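Local structure of cell wall mannoprotein 1 (Neosartorya fumigata, 5J5L) at residues A[75-80]-A[137-142]. The protein binds lipids, holding arachidonic acid inside a helical bundle, and is probably a constitutive cell-wall antigen recognised by host antibodies. Sequence-based numbering, arbitrary orientation.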
ATOM      1  N   GLY A  75       9.651  -5.131   1.344  1.00 35.02           N
ATOM      2  CA  GLY A  75       8.909  -6.361   1.620  1.00 34.98           C
ATOM      3  C   GLY A  75       7.431  -6.255   1.352  1.00 32.00           C
ATOM      4  O   GLY A  75       6.768  -7.265   1.081  1.00 34.02           O
ATOM      5  N   LEU A  76       6.890  -5.036   1.375  1.00 28.12           N
ATOM      6  CA  LEU A  76       5.494  -4.830   0.965  1.00 28.01           C
ATOM      7  C   LEU A  76       5.252  -5.066  -0.537  1.00 24.34           C
ATOM      8  O   LEU A  76       4.128  -5.352  -0.933  1.00 24.84           O
ATOM      9  CB  LEU A  76       5.004  -3.426   1.352  1.00 28.14           C
ATOM     10  CG  LEU A  76       4.999  -3.059   2.837  1.00 33.26           C
ATOM     11  CD1 LEU A  76       4.630  -1.591   3.047  1.00 33.35           C
ATOM     12  CD2 LEU A  76       4.070  -3.962   3.637  1.00 34.95           C
ATOM     13  N   LYS A  77       6.293  -4.955  -1.368  1.00 26.79           N
ATOM     14  CA  LYS A  77       6.107  -4.937  -2.818  1.00 26.77           C
ATOM     15  C   LYS A  77       5.367  -6.193  -3.333  1.00 24.81           C
ATOM     16  O   LYS A  77       4.349  -6.066  -4.027  1.00 25.43           O
ATOM     17  CB  LYS A  77       7.445  -4.739  -3.555  1.00 30.73           C
ATOM     18  CG  LYS A  77       7.335  -4.719  -5.079  1.00 34.17           C
ATOM     19  CD  LYS A  77       8.638  -5.118  -5.758  1.00 40.99           C
ATOM     20  CE  LYS A  77       9.747  -4.121  -5.488  1.00 47.57           C
ATOM     21  NZ  LYS A  77      10.991  -4.474  -6.225  1.00 53.89           N
ATOM     22  N   PRO A  78       5.863  -7.397  -2.989  1.00 27.02           N
ATOM     23  CA  PRO A  78       5.133  -8.574  -3.486  1.00 26.13           C
ATOM     24  C   PRO A  78       3.713  -8.687  -2.936  1.00 24.90           C
ATOM     25  O   PRO A  78       2.829  -9.192  -3.628  1.00 24.50           O
ATOM     26  CB  PRO A  78       5.986  -9.761  -3.026  1.00 31.22           C
ATOM     27  CG  PRO A  78       6.895  -9.229  -1.986  1.00 31.19           C
ATOM     28  CD  PRO A  78       7.092  -7.775  -2.274  1.00 28.95           C
ATOM     29  N   ASP A  79       3.487  -8.216  -1.712  1.00 23.18           N
ATOM     30  CA  ASP A  79       2.138  -8.230  -1.138  1.00 24.48           C
ATOM     31  C   ASP A  79       1.216  -7.292  -1.901  1.00 21.03           C
ATOM     32  O   ASP A  79       0.048  -7.605  -2.155  1.00 19.45           O
ATOM     33  CB  ASP A  79       2.154  -7.859   0.339  1.00 25.65           C
ATOM     34  CG  ASP A  79       2.946  -8.845   1.186  1.00 34.28           C
ATOM     35  OD1 ASP A  79       3.235  -9.966   0.714  1.00 43.26           O
ATOM     36  OD2 ASP A  79       3.288  -8.483   2.314  1.00 37.91           O
ATOM     37  N   ILE A  80       1.747  -6.132  -2.283  1.00 19.68           N
ATOM     38  CA  ILE A  80       0.984  -5.158  -3.050  1.00 20.32           C
ATOM     39  C   ILE A  80       0.643  -5.704  -4.431  1.00 19.69           C
ATOM     40  O   ILE A  80      -0.512  -5.630  -4.872  1.00 19.17           O
ATOM     41  CB  ILE A  80       1.757  -3.819  -3.141  1.00 19.29           C
ATOM     42  CG1 ILE A  80       1.825  -3.174  -1.762  1.00 21.44           C
ATOM     43  CG2 ILE A  80       1.127  -2.875  -4.172  1.00 19.82           C
ATOM     44  CD1 ILE A  80       2.860  -2.070  -1.665  1.00 23.41           C
ATOM     45  N   THR A 137       9.879   1.626  -5.185  1.00 24.19           N
ATOM     46  CA  THR A 137       8.678   2.438  -5.326  1.00 24.78           C
ATOM     47  C   THR A 137       8.267   2.601  -6.794  1.00 24.43           C
ATOM     48  O   THR A 137       7.068   2.601  -7.104  1.00 23.01           O
ATOM     49  CB  THR A 137       8.873   3.810  -4.644  1.00 25.40           C
ATOM     50  OG1 THR A 137       9.185   3.602  -3.261  1.00 25.01           O
ATOM     51  CG2 THR A 137       7.598   4.650  -4.744  1.00 24.54           C
ATOM     52  N   GLN A 138       9.242   2.744  -7.685  1.00 26.19           N
ATOM     53  CA  GLN A 138       8.976   2.699  -9.142  1.00 28.07           C
ATOM     54  C   GLN A 138       8.176   1.450  -9.526  1.00 27.28           C
ATOM     55  O   GLN A 138       7.245   1.518 -10.335  1.00 28.37           O
ATOM     56  CB  GLN A 138      10.261   2.706  -9.960  1.00 33.35           C
ATOM     57  CG  GLN A 138      11.011   4.015  -9.995  1.00 37.32           C
ATOM     58  CD  GLN A 138      12.196   3.915 -10.926  1.00 42.04           C
ATOM     59  OE1 GLN A 138      13.312   3.655 -10.493  1.00 50.94           O
ATOM     60  NE2 GLN A 138      11.945   4.056 -12.217  1.00 44.77           N
ATOM     61  N   ASP A 139       8.547   0.311  -8.943  1.00 26.72           N
ATOM     62  CA  ASP A 139       7.864  -0.961  -9.225  1.00 25.40           C
ATOM     63  C   ASP A 139       6.453  -0.995  -8.654  1.00 22.34           C
ATOM     64  O   ASP A 139       5.512  -1.476  -9.295  1.00 21.71           O
ATOM     65  CB  ASP A 139       8.691  -2.138  -8.666  1.00 27.33           C
ATOM     66  CG  ASP A 139      10.038  -2.305  -9.357  1.00 31.69           C
ATOM     67  OD1 ASP A 139      10.222  -1.870 -10.519  1.00 28.75           O
ATOM     68  OD2 ASP A 139      10.945  -2.882  -8.708  1.00 35.35           O
ATOM     69  N   ILE A 140       6.299  -0.472  -7.443  1.00 22.41           N
ATOM     70  CA  ILE A 140       4.994  -0.371  -6.813  1.00 20.80           C
ATOM     71  C   ILE A 140       4.103   0.559  -7.650  1.00 19.73           C
ATOM     72  O   ILE A 140       2.950   0.253  -7.925  1.00 18.32           O
ATOM     73  CB  ILE A 140       5.125   0.139  -5.357  1.00 20.93           C
ATOM     74  CG1 ILE A 140       5.818  -0.933  -4.490  1.00 22.15           C
ATOM     75  CG2 ILE A 140       3.759   0.518  -4.784  1.00 22.54           C
ATOM     76  CD1 ILE A 140       6.153  -0.487  -3.078  1.00 23.44           C
ATOM     77  N   ASP A 141       4.660   1.701  -8.065  1.00 20.32           N
ATOM     78  CA  ASP A 141       3.914   2.636  -8.920  1.00 20.52           C
ATOM     79  C   ASP A 141       3.499   2.020 -10.265  1.00 20.79           C
ATOM     80  O   ASP A 141       2.395   2.260 -10.746  1.00 20.60           O
ATOM     81  CB  ASP A 141       4.715   3.925  -9.146  1.00 20.64           C
ATOM     82  CG  ASP A 141       4.751   4.823  -7.921  1.00 23.48           C
ATOM     83  OD1 ASP A 141       3.812   4.785  -7.097  1.00 24.88           O
ATOM     84  OD2 ASP A 141       5.744   5.570  -7.782  1.00 26.91           O
ATOM     85  N   ALA A 142       4.379   1.229 -10.868  1.00 21.75           N
ATOM     86  CA  ALA A 142       4.052   0.516 -12.096  1.00 22.25           C
ATOM     87  C   ALA A 142       2.857  -0.411 -11.897  1.00 19.59           C
ATOM     88  O   ALA A 142       1.981  -0.496 -12.741  1.00 19.78           O
ATOM     89  CB  ALA A 142       5.245  -0.285 -12.586  1.00 22.68           C
TER
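Lys77 reaches from helix 63-89 to Asp139 on helix 127-150, its chain passing over Ile140 on the way. From CB the chain starts with CG anti to the backbone N (chi1 180°), and CG lies against Ile140, 4.1 Å from its CG1. CD and CE then run alongside the aspartate's CB, with Lys77 CE 3.9 Å from Asp139 CB and also close to Asp139 OD2. The chain turns at chi3 (-65°) while its other torsions stay extended, and it ends with NZ at the carboxylate, where Lys77 NZ gives a hydrogen bond to Asp139 OD2 at 2.9 Å. That oxygen accepts through its anti lone pair, on the side away from OD1, and the pair forms a salt bridge. Asp139 is exposed and Lys77 partly so, which puts the charged link at the outer margin of the interface.

Deeper in, the contact is purely apolar. Ile140 and Ile80 are both buried, and their side chains meet at about a right angle: Ile80 CD1 comes to 3.9 Å from Ile140 CD1 and also touches its CG2 branch, 4.2 Å away. Ile140 thus packs on both partners, with CG1 against the lysine and CD1 and CG2 against the isoleucine. Ile80 has further neighbours, touching Ile17 of helix 3-26 and the bound arachidonic acid.

Locally the two axes run nearly parallel, 12° apart, with a closest approach of 9.9 Å, and the backbones are nearest at Lys77 and Ile140. A salt bridge at the solvent-facing margin, with aliphatic packing beneath it, is a familiar arrangement between neighbouring helices of a helical bundle; here its buried side leads, through Ile80, into the arachidonic acid pocket.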